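Local coordinates for protein citrate synthase (Metallosphaera sedula, PDB 6ABW) that probably catalyses the condensation of oxaloacetate with acetyl-CoA and water to form citrate and CoA, a step of the tricarboxylic acid cycle, at residues A[86-89]-A[90-93]; A[140-143]-A[144-148]; A[160-163]-A[164-168]; A[335-338]-A[339-343]. All coordinates share one frame; numbering follows the deposited sequence.

Contact 1: residues A[86-89]-A[90-93]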
loop_
_atom_site.group_PDB
_atom_site.type_symbol
_atom_site.label_atom_id
_atom_site.label_comp_id
_atom_site.label_asym_id
_atom_site.label_seq_id
_atom_site.Cartn_x
_atom_site.Cartn_y
_atom_site.Cartn_z
ATOM N N GLU A 86 8.130 22.243 -1.211
ATOM C CA GLU A 86 7.473 22.628 0.027
ATOM C C GLU A 86 6.235 21.753 0.240
ATOM O O GLU A 86 5.394 21.567 -0.664
ATOM C CB GLU A 86 7.094 24.174 0.091
ATOM C CG GLU A 86 6.372 24.773 -1.146
ATOM C CD GLU A 86 6.617 26.319 -1.434
ATOM O OE1 GLU A 86 6.312 27.134 -0.527
ATOM O OE2 GLU A 86 7.057 26.731 -2.586
ATOM N N VAL A 87 6.177 21.141 1.425
ATOM C CA VAL A 87 4.973 20.412 1.876
ATOM C C VAL A 87 4.456 21.004 3.178
ATOM O O VAL A 87 5.182 21.686 3.839
ATOM C CB VAL A 87 5.284 18.911 2.068
ATOM C CG1 VAL A 87 5.719 18.353 0.692
ATOM C CG2 VAL A 87 6.352 18.643 3.125
ATOM N N PRO A 88 3.230 20.667 3.576
ATOM C CA PRO A 88 2.770 21.285 4.821
ATOM C C PRO A 88 3.529 20.796 5.993
ATOM O O PRO A 88 4.023 19.638 6.022
ATOM C CB PRO A 88 1.304 20.896 4.897
ATOM C CG PRO A 88 0.938 20.532 3.531
ATOM C CD PRO A 88 2.157 19.935 2.906
ATOM N N GLN A 89 3.622 21.673 6.978
ATOM C CA GLN A 89 4.315 21.376 8.205
ATOM C C GLN A 89 3.848 20.087 8.905
ATOM O O GLN A 89 4.670 19.403 9.547
ATOM C CB GLN A 89 4.308 22.576 9.183
ATOM C CG GLN A 89 5.683 23.250 9.151
ATOM C CD GLN A 89 6.747 22.445 9.874
ATOM O OE1 GLN A 89 6.459 21.757 10.879
ATOM N NE2 GLN A 89 8.002 22.546 9.401
ATOM N N GLN A 90 2.577 19.749 8.726
ATOM C CA GLN A 90 2.006 18.568 9.329
ATOM C C GLN A 90 2.697 17.300 8.807
ATOM O O GLN A 90 2.852 16.345 9.562
ATOM C CB GLN A 90 0.510 18.502 9.080
ATOM C CG GLN A 90 -0.294 19.556 9.815
ATOM C CD GLN A 90 -0.254 20.953 9.224
ATOM O OE1 GLN A 90 0.128 21.181 8.055
ATOM N NE2 GLN A 90 -0.630 21.908 10.043
ATOM N N VAL A 91 3.122 17.294 7.528
ATOM C CA VAL A 91 3.825 16.126 6.987
ATOM C C VAL A 91 5.187 15.973 7.686
ATOM O O VAL A 91 5.588 14.862 8.090
ATOM C CB VAL A 91 4.016 16.233 5.473
ATOM C CG1 VAL A 91 4.754 15.025 4.954
ATOM C CG2 VAL A 91 2.664 16.271 4.814
ATOM N N ILE A 92 5.904 17.102 7.824
ATOM C CA ILE A 92 7.166 17.121 8.498
ATOM C C ILE A 92 6.990 16.682 9.957
ATOM O O ILE A 92 7.756 15.850 10.465
ATOM C CB ILE A 92 7.859 18.521 8.411
ATOM C CG1 ILE A 92 8.094 18.989 6.979
ATOM C CG2 ILE A 92 9.118 18.563 9.277
ATOM C CD1 ILE A 92 8.713 17.958 6.092
ATOM N N ASP A 93 5.964 17.210 10.634
ATOM C CA ASP A 93 5.712 16.882 12.048
ATOM C C ASP A 93 5.518 15.387 12.200
ATOM O O ASP A 93 5.963 14.764 13.185
ATOM C CB ASP A 93 4.444 17.571 12.583
ATOM C CG ASP A 93 4.545 19.116 12.677
ATOM O OD1 ASP A 93 5.656 19.683 12.504
ATOM O OD2 ASP A 93 3.449 19.747 12.902
#

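Contact 2: residues A[140-143]-A[144-148]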
loop_
_atom_site.group_PDB
_atom_site.type_symbol
_atom_site.label_atom_id
_atom_site.label_comp_id
_atom_site.label_asym_id
_atom_site.label_seq_id
_atom_site.Cartn_x
_atom_site.Cartn_y
_atom_site.Cartn_z
ATOM N N SER A 140 11.969 13.880 -2.575
ATOM C CA SER A 140 13.214 14.510 -2.107
ATOM C C SER A 140 13.046 15.121 -0.715
ATOM O O SER A 140 13.844 14.855 0.217
ATOM C CB SER A 140 13.668 15.570 -3.152
ATOM O OG SER A 140 14.828 16.193 -2.707
ATOM N N THR A 141 11.990 15.903 -0.543
ATOM C CA THR A 141 11.712 16.500 0.754
ATOM C C THR A 141 11.530 15.487 1.869
ATOM O O THR A 141 12.088 15.615 2.945
ATOM C CB THR A 141 10.480 17.363 0.618
ATOM O OG1 THR A 141 10.713 18.354 -0.416
ATOM C CG2 THR A 141 10.156 18.088 1.937
ATOM N N VAL A 142 10.754 14.447 1.572
ATOM C CA VAL A 142 10.528 13.350 2.515
ATOM C C VAL A 142 11.783 12.607 2.886
ATOM O O VAL A 142 12.068 12.458 4.077
ATOM C CB VAL A 142 9.464 12.390 1.966
ATOM C CG1 VAL A 142 9.387 11.115 2.798
ATOM C CG2 VAL A 142 8.119 13.152 1.964
ATOM N N VAL A 143 12.612 12.226 1.911
ATOM C CA VAL A 143 13.770 11.415 2.233
ATOM C C VAL A 143 14.825 12.212 3.040
ATOM O O VAL A 143 15.369 11.737 4.045
ATOM C CB VAL A 143 14.339 10.759 0.972
ATOM C CG1 VAL A 143 15.589 10.006 1.330
ATOM C CG2 VAL A 143 13.334 9.768 0.386
ATOM N N ALA A 144 14.984 13.480 2.692
ATOM C CA ALA A 144 15.929 14.343 3.370
ATOM C C ALA A 144 15.504 14.496 4.851
ATOM O O ALA A 144 16.339 14.423 5.754
ATOM C CB ALA A 144 15.978 15.709 2.648
ATOM N N ASN A 145 14.209 14.619 5.086
ATOM C CA ASN A 145 13.661 14.806 6.424
ATOM C C ASN A 145 13.608 13.548 7.271
ATOM O O ASN A 145 13.738 13.582 8.471
ATOM C CB ASN A 145 12.385 15.612 6.365
ATOM C CG ASN A 145 12.713 17.089 6.137
ATOM O OD1 ASN A 145 13.331 17.721 6.999
ATOM N ND2 ASN A 145 12.494 17.559 4.902
ATOM N N VAL A 146 13.480 12.375 6.587
ATOM C CA VAL A 146 13.590 11.104 7.259
ATOM C C VAL A 146 15.012 10.943 7.820
ATOM O O VAL A 146 15.228 10.561 8.971
ATOM C CB VAL A 146 13.167 9.953 6.299
ATOM C CG1 VAL A 146 13.607 8.565 6.822
ATOM C CG2 VAL A 146 11.657 9.941 6.106
ATOM N N LEU A 147 16.014 11.287 7.032
ATOM C CA LEU A 147 17.388 11.220 7.509
ATOM C C LEU A 147 17.556 12.142 8.719
ATOM O O LEU A 147 18.162 11.752 9.776
ATOM C CB LEU A 147 18.359 11.574 6.368
ATOM C CG LEU A 147 19.777 11.965 6.902
ATOM C CD1 LEU A 147 20.431 10.745 7.468
ATOM C CD2 LEU A 147 20.561 12.591 5.755
ATOM N N ARG A 148 17.069 13.365 8.544
ATOM C CA ARG A 148 17.305 14.379 9.551
ATOM C C ARG A 148 16.563 14.088 10.882
ATOM O O ARG A 148 17.108 14.221 11.983
ATOM C CB ARG A 148 17.024 15.731 8.959
ATOM C CG ARG A 148 18.095 16.134 7.951
ATOM C CD ARG A 148 17.755 17.454 7.291
ATOM N NE ARG A 148 17.990 18.585 8.188
ATOM C CZ ARG A 148 19.177 19.160 8.399
ATOM N NH1 ARG A 148 19.253 20.131 9.280
ATOM N NH2 ARG A 148 20.305 18.721 7.824
#

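Contact 3: residues A[160-163]-A[164-168]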
loop_
_atom_site.group_PDB
_atom_site.type_symbol
_atom_site.label_atom_id
_atom_site.label_comp_id
_atom_site.label_asym_id
_atom_site.label_seq_id
_atom_site.Cartn_x
_atom_site.Cartn_y
_atom_site.Cartn_z
ATOM N N PRO A 160 15.556 25.553 -4.557
ATOM C CA PRO A 160 16.102 25.607 -5.895
ATOM C C PRO A 160 17.611 25.686 -5.926
ATOM O O PRO A 160 18.250 26.266 -5.049
ATOM C CB PRO A 160 15.515 26.889 -6.454
ATOM C CG PRO A 160 14.283 27.076 -5.675
ATOM C CD PRO A 160 14.719 26.740 -4.295
ATOM N N SER A 161 18.209 25.025 -6.910
ATOM C CA SER A 161 19.669 25.041 -7.114
ATOM C C SER A 161 19.884 24.654 -8.531
ATOM O O SER A 161 18.934 24.480 -9.305
ATOM C CB SER A 161 20.446 24.117 -6.120
ATOM O OG SER A 161 20.389 22.734 -6.493
ATOM N N GLU A 162 21.130 24.442 -8.863
ATOM C CA GLU A 162 21.513 23.952 -10.202
ATOM C C GLU A 162 21.030 22.574 -10.566
ATOM O O GLU A 162 20.936 22.267 -11.747
ATOM C CB GLU A 162 23.053 24.110 -10.390
ATOM C CG GLU A 162 23.322 25.647 -10.523
ATOM C CD GLU A 162 24.764 26.107 -10.390
ATOM O OE1 GLU A 162 25.117 26.735 -9.352
ATOM O OE2 GLU A 162 25.537 25.868 -11.347
ATOM N N SER A 163 20.665 21.748 -9.566
ATOM C CA SER A 163 20.079 20.455 -9.889
ATOM C C SER A 163 19.350 19.806 -8.704
ATOM O O SER A 163 19.570 20.130 -7.527
ATOM C CB SER A 163 21.119 19.497 -10.377
ATOM O OG SER A 163 22.019 19.126 -9.326
ATOM N N PHE A 164 18.518 18.855 -9.082
ATOM C CA PHE A 164 17.741 18.059 -8.132
ATOM C C PHE A 164 18.641 17.370 -7.184
ATOM O O PHE A 164 18.420 17.418 -5.976
ATOM C CB PHE A 164 16.897 17.094 -8.918
ATOM C CG PHE A 164 15.990 16.178 -8.069
ATOM C CD1 PHE A 164 16.469 15.035 -7.495
ATOM C CD2 PHE A 164 14.636 16.487 -7.911
ATOM C CE1 PHE A 164 15.612 14.171 -6.703
ATOM C CE2 PHE A 164 13.791 15.690 -7.164
ATOM C CZ PHE A 164 14.268 14.477 -6.597
ATOM N N ALA A 165 19.686 16.744 -7.716
ATOM C CA ALA A 165 20.676 16.074 -6.861
ATOM C C ALA A 165 21.303 17.003 -5.841
ATOM O O ALA A 165 21.483 16.680 -4.680
ATOM C CB ALA A 165 21.759 15.408 -7.708
ATOM N N LYS A 166 21.727 18.189 -6.304
ATOM C CA LYS A 166 22.312 19.163 -5.390
ATOM C C LYS A 166 21.349 19.668 -4.301
ATOM O O LYS A 166 21.727 19.730 -3.136
ATOM C CB LYS A 166 22.918 20.367 -6.184
ATOM C CG LYS A 166 23.740 21.229 -5.292
ATOM C CD LYS A 166 24.275 22.400 -6.103
ATOM C CE LYS A 166 25.018 23.343 -5.165
ATOM N NZ LYS A 166 25.875 24.268 -6.007
ATOM N N SER A 167 20.136 19.958 -4.681
ATOM C CA SER A 167 19.092 20.408 -3.727
ATOM C C SER A 167 18.821 19.364 -2.652
ATOM O O SER A 167 18.701 19.698 -1.437
ATOM C CB SER A 167 17.812 20.797 -4.446
ATOM O OG SER A 167 18.003 21.916 -5.296
ATOM N N PHE A 168 18.825 18.095 -3.078
ATOM C CA PHE A 168 18.592 16.961 -2.169
ATOM C C PHE A 168 19.762 16.800 -1.171
ATOM O O PHE A 168 19.596 16.701 0.070
ATOM C CB PHE A 168 18.304 15.670 -2.993
ATOM C CG PHE A 168 18.272 14.459 -2.118
ATOM C CD1 PHE A 168 17.282 14.348 -1.139
ATOM C CD2 PHE A 168 19.284 13.451 -2.182
ATOM C CE1 PHE A 168 17.233 13.264 -0.282
ATOM C CE2 PHE A 168 19.239 12.370 -1.317
ATOM C CZ PHE A 168 18.195 12.257 -0.381
#

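Contact 4: residues A[335-338]-A[339-343]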
loop_
_atom_site.group_PDB
_atom_site.type_symbol
_atom_site.label_atom_id
_atom_site.label_comp_id
_atom_site.label_asym_id
_atom_site.label_seq_id
_atom_site.Cartn_x
_atom_site.Cartn_y
_atom_site.Cartn_z
ATOM N N LEU A 335 28.837 9.699 0.250
ATOM C CA LEU A 335 28.068 10.927 0.250
ATOM C C LEU A 335 27.714 11.427 1.639
ATOM O O LEU A 335 27.340 12.600 1.743
ATOM C CB LEU A 335 26.808 10.804 -0.579
ATOM C CG LEU A 335 27.060 10.653 -2.073
ATOM C CD1 LEU A 335 25.814 10.236 -2.760
ATOM C CD2 LEU A 335 27.627 11.961 -2.718
ATOM N N GLY A 336 27.762 10.575 2.671
ATOM C CA GLY A 336 27.384 10.922 4.063
ATOM C C GLY A 336 26.140 10.256 4.574
ATOM O O GLY A 336 25.699 10.550 5.674
ATOM N N PHE A 337 25.567 9.325 3.786
ATOM C CA PHE A 337 24.343 8.701 4.243
ATOM C C PHE A 337 24.663 7.514 5.118
ATOM O O PHE A 337 25.470 6.680 4.752
ATOM C CB PHE A 337 23.434 8.277 3.090
ATOM C CG PHE A 337 22.845 9.432 2.314
ATOM C CD1 PHE A 337 21.707 10.111 2.797
ATOM C CD2 PHE A 337 23.343 9.810 1.115
ATOM C CE1 PHE A 337 21.185 11.170 2.120
ATOM C CE2 PHE A 337 22.779 10.852 0.392
ATOM C CZ PHE A 337 21.725 11.573 0.909
ATOM N N PRO A 338 23.972 7.400 6.263
ATOM C CA PRO A 338 24.140 6.163 7.001
ATOM C C PRO A 338 23.529 4.947 6.264
ATOM O O PRO A 338 22.564 5.105 5.500
ATOM C CB PRO A 338 23.456 6.443 8.334
ATOM C CG PRO A 338 23.008 7.852 8.294
ATOM C CD PRO A 338 23.154 8.421 6.951
ATOM N N VAL A 339 23.950 3.767 6.674
ATOM C CA VAL A 339 23.480 2.523 6.089
ATOM C C VAL A 339 21.920 2.417 6.181
ATOM O O VAL A 339 21.253 1.926 5.282
ATOM C CB VAL A 339 24.133 1.305 6.740
ATOM C CG1 VAL A 339 23.555 -0.006 6.183
ATOM C CG2 VAL A 339 25.651 1.350 6.466
ATOM N N TYR A 340 21.337 2.915 7.246
ATOM C CA TYR A 340 19.895 2.792 7.428
ATOM C C TYR A 340 19.074 3.523 6.357
ATOM O O TYR A 340 17.851 3.347 6.301
ATOM C CB TYR A 340 19.398 3.178 8.854
ATOM C CG TYR A 340 19.645 4.596 9.306
ATOM C CD1 TYR A 340 18.976 5.660 8.728
ATOM C CD2 TYR A 340 20.530 4.876 10.373
ATOM C CE1 TYR A 340 19.165 6.960 9.155
ATOM C CE2 TYR A 340 20.745 6.185 10.782
ATOM C CZ TYR A 340 20.054 7.209 10.199
ATOM O OH TYR A 340 20.254 8.515 10.586
ATOM N N MET A 341 19.698 4.372 5.576
ATOM C CA MET A 341 19.034 5.129 4.553
ATOM C C MET A 341 19.110 4.438 3.208
ATOM O O MET A 341 18.476 4.961 2.296
ATOM C CB MET A 341 19.639 6.539 4.368
ATOM C CG MET A 341 19.361 7.511 5.523
ATOM S SD MET A 341 17.636 7.763 5.885
ATOM C CE MET A 341 17.051 8.527 4.396
ATOM N N PHE A 342 19.855 3.333 3.008
ATOM C CA PHE A 342 20.110 2.945 1.631
ATOM C C PHE A 342 18.869 2.538 0.786
ATOM O O PHE A 342 18.744 2.928 -0.371
ATOM C CB PHE A 342 21.166 1.858 1.556
ATOM C CG PHE A 342 22.559 2.229 2.042
ATOM C CD1 PHE A 342 22.927 3.500 2.323
ATOM C CD2 PHE A 342 23.502 1.203 2.134
ATOM C CE1 PHE A 342 24.243 3.753 2.772
ATOM C CE2 PHE A 342 24.792 1.421 2.547
ATOM C CZ PHE A 342 25.168 2.724 2.869
ATOM N N THR A 343 17.962 1.781 1.389
ATOM C CA THR A 343 16.762 1.399 0.684
ATOM C C THR A 343 15.846 2.627 0.427
ATOM O O THR A 343 15.135 2.645 -0.564
ATOM C CB THR A 343 16.047 0.221 1.375
ATOM O OG1 THR A 343 16.924 -0.923 1.236
ATOM C CG2 THR A 343 14.731 -0.116 0.678
#

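Contact 1: residues A[86-89]-A[90-93]
Val87 turns CG2 into the slot between its own backbone N and carbonyl carbon (chi1, measured to CG1, is -61°), and Ile92 keeps CG1 beside its backbone N (chi1 -58°) and turns at chi2 (-48°), which brings CD1 to Val87 CG2. Val87 CG2 lies 3.9 Å from Ile92 CD1 and 4.1 Å from Val91 CB, and the Val87 side chain crosses each of these two roughly at right angles. Pro88 sits at the N-cap of helix 89-97. Having no hydroxyl or carboxylate to offer, it works through its backbone: Val91 N donates to Pro88 O at 2.9 Å, from well above the carbonyl plane. One residue on, Asp93 N bonds to Gln89 O at 2.8 Å, the first of the regular helical bonds here. Two atoms of the Pro88 ring make contacts: CD is 4.2 Å from Val91 CG2, and CB is 3.4 Å from Gln90 OE1, which the bend in the Gln90 chain carries back. Val87 and Val91 pack on Leu115 of helix 104-119, where Pro88 also meets Tyr119; Gln90 touches Ser97 of the second subunit, while Val87 and Ile92 reach Thr141 and Asn145 on helix 128-151.

Contact 2: residues A[140-143]-A[144-148]
Ser140 to Arg148 run as unbroken alpha-helix, and the carbonyls of the first four residues each receive the amide four places on. Ala144 N bonds to Ser140 O at 3.1 Å, Val146 N to Val142 O at 2.9 Å and Leu147 N to Val143 O at 3.1 Å. Thr141 O is gripped twice. Asn145 N reaches it at 3.2 Å in the usual helical way, and the side-chain amide of the same residue adds Asn145 ND2 to Thr141 O at 2.8 Å, the two donors arriving from opposite faces of the carbonyl plane. What permits this is that Asn145 carries CG beside its backbone N (chi1 -76°), folding the amide back along the helix. There it lies alongside Thr141, pointing the same way, with Thr141 CG2 3.8 Å from Asn145 ND2. The amide nitrogen also donates to Ala156 O, so this buried group ties the helix to the following loop, while Thr141 OG1 is bonded to Tyr85 O. Val142 CG1 and Val146 CG2 are 4.2 Å apart; the two side chains pack on helix 104-119, Val142 on Leu115 and Val146 on Ala104. The asparagine thus makes an i to i-4 side-chain-to-backbone hydrogen bond within a buried helix of the mainly alpha-helical citrate synthase fold, packed by neighbouring helices on several sides.

Contact 3: residues A[160-163]-A[164-168]
Ser161 and Ser167 bring their hydroxyls together across the start of helix 164-173, with Ser161 OG donating to Ser167 OG over 2.8 Å. Each oxygen has further work. Ser161 OG, held between its own backbone N and carbonyl carbon (chi1 79°), accepts from Ser163 N at 3.2 Å, and Ser167 OG is hydrogen-bonded to Glu159 O, so the two side chains relay a chain of polar contacts from the loop to the first helical turn. Ser163 faces the helix end with a second hydroxyl: its OG accepts from Lys166 N at 3.2 Å, a nearly straight bond of 164°. This is a classic serine N-cap, preceded by an ST turn at Ser161; the backbone joins in through Ser167 N to Ser163 O at 2.9 Å. With Ser161 replaced, an alanine here takes away the acceptor of Ser163 N and the donor to Ser167 OG, leaving the latter with Glu159 O, and the turn ahead of the cap would probably be held less firmly. Lys166 leaves the helix with its chain extended, and its CB lies beside both loop hydroxyls, 3.5 Å from Ser161 OG and equally far from Ser163 OG. Further out, Lys166 CD skirts Ser161 CB. The ammonium ends up 4.2 Å from Glu162 OE1 (measured from Lys166 NZ), too far for a salt bridge, though the opposite charges should still attract. Phe164 turns the other way, its ring meeting Phe56 and packing on Val136 and Ser140 of helix 128-151, while its backbone N donates to Glu57 OE2.

Contact 4: residues A[335-338]-A[339-343]
Tyr340 lays its ring over Pro338 in a proline–aromatic CH-pi contact, made between Pro338, in the loop after helix 325-335, and the short 3-10 segment 339-341 that follows it and leads into helix 342-365. From CB the chain turns into the position between backbone N and carbonyl carbon (chi1 61°), which swings the ring back over the proline. Pro338 CB then sits over one ring face, 3.9 Å from the centroid of the Tyr340 ring and 20° off its normal. Along that side, Tyr340 CD2 and CE2 both meet Pro338 CB, with CE2 at 3.7 Å. At the far end Tyr340 CZ comes within 3.6 Å of Pro338 CG, and the OH passes the same carbon before bonding to Glu151 OE1; Lys150 makes a cation-pi contact with the ring. Replacing Tyr340 by an alanine would probably uncover this side of the proline and leave the Glu151 carboxylate without its hydroxyl mate. Met341 N closes the turn by donating to Pro338 O at 3.0 Å, and the Met341 side chain runs beside the proline, its CG 4.2 Å from Pro338 CD. The Phe342 side chain is about 8 Å from that of Asp325 (nearest atoms), predicted to be an active-site residue, and the edge of its ring meets a backbone oxygen: Phe342 CE1 lies 3.7 Å from Phe337 O, near the ring plane.

How the contacts relate
Contact 2 is wholly buried and touches the other three: its Thr141 and Asn145 meet Val87 and Ile92 of contact 1, Ser140 and Val143 meet the phenylalanines of contact 3, and Leu147 meets Pro338 and Met341 of contact 4. Contacts 1, 3 and 4 all lie where a loop passes into a helix and are only partly buried, yet they start their helices differently. Contact 3 uses serine hydroxyls and contact 1 a proline carbonyl, whereas contact 4 inserts a 3-10 turn whose tyrosine ring packs on the proline before it. Contacts 3 and 4 join directly through Phe168 and Phe337; contact 1 touches neither and lies farther out, next to the other subunit.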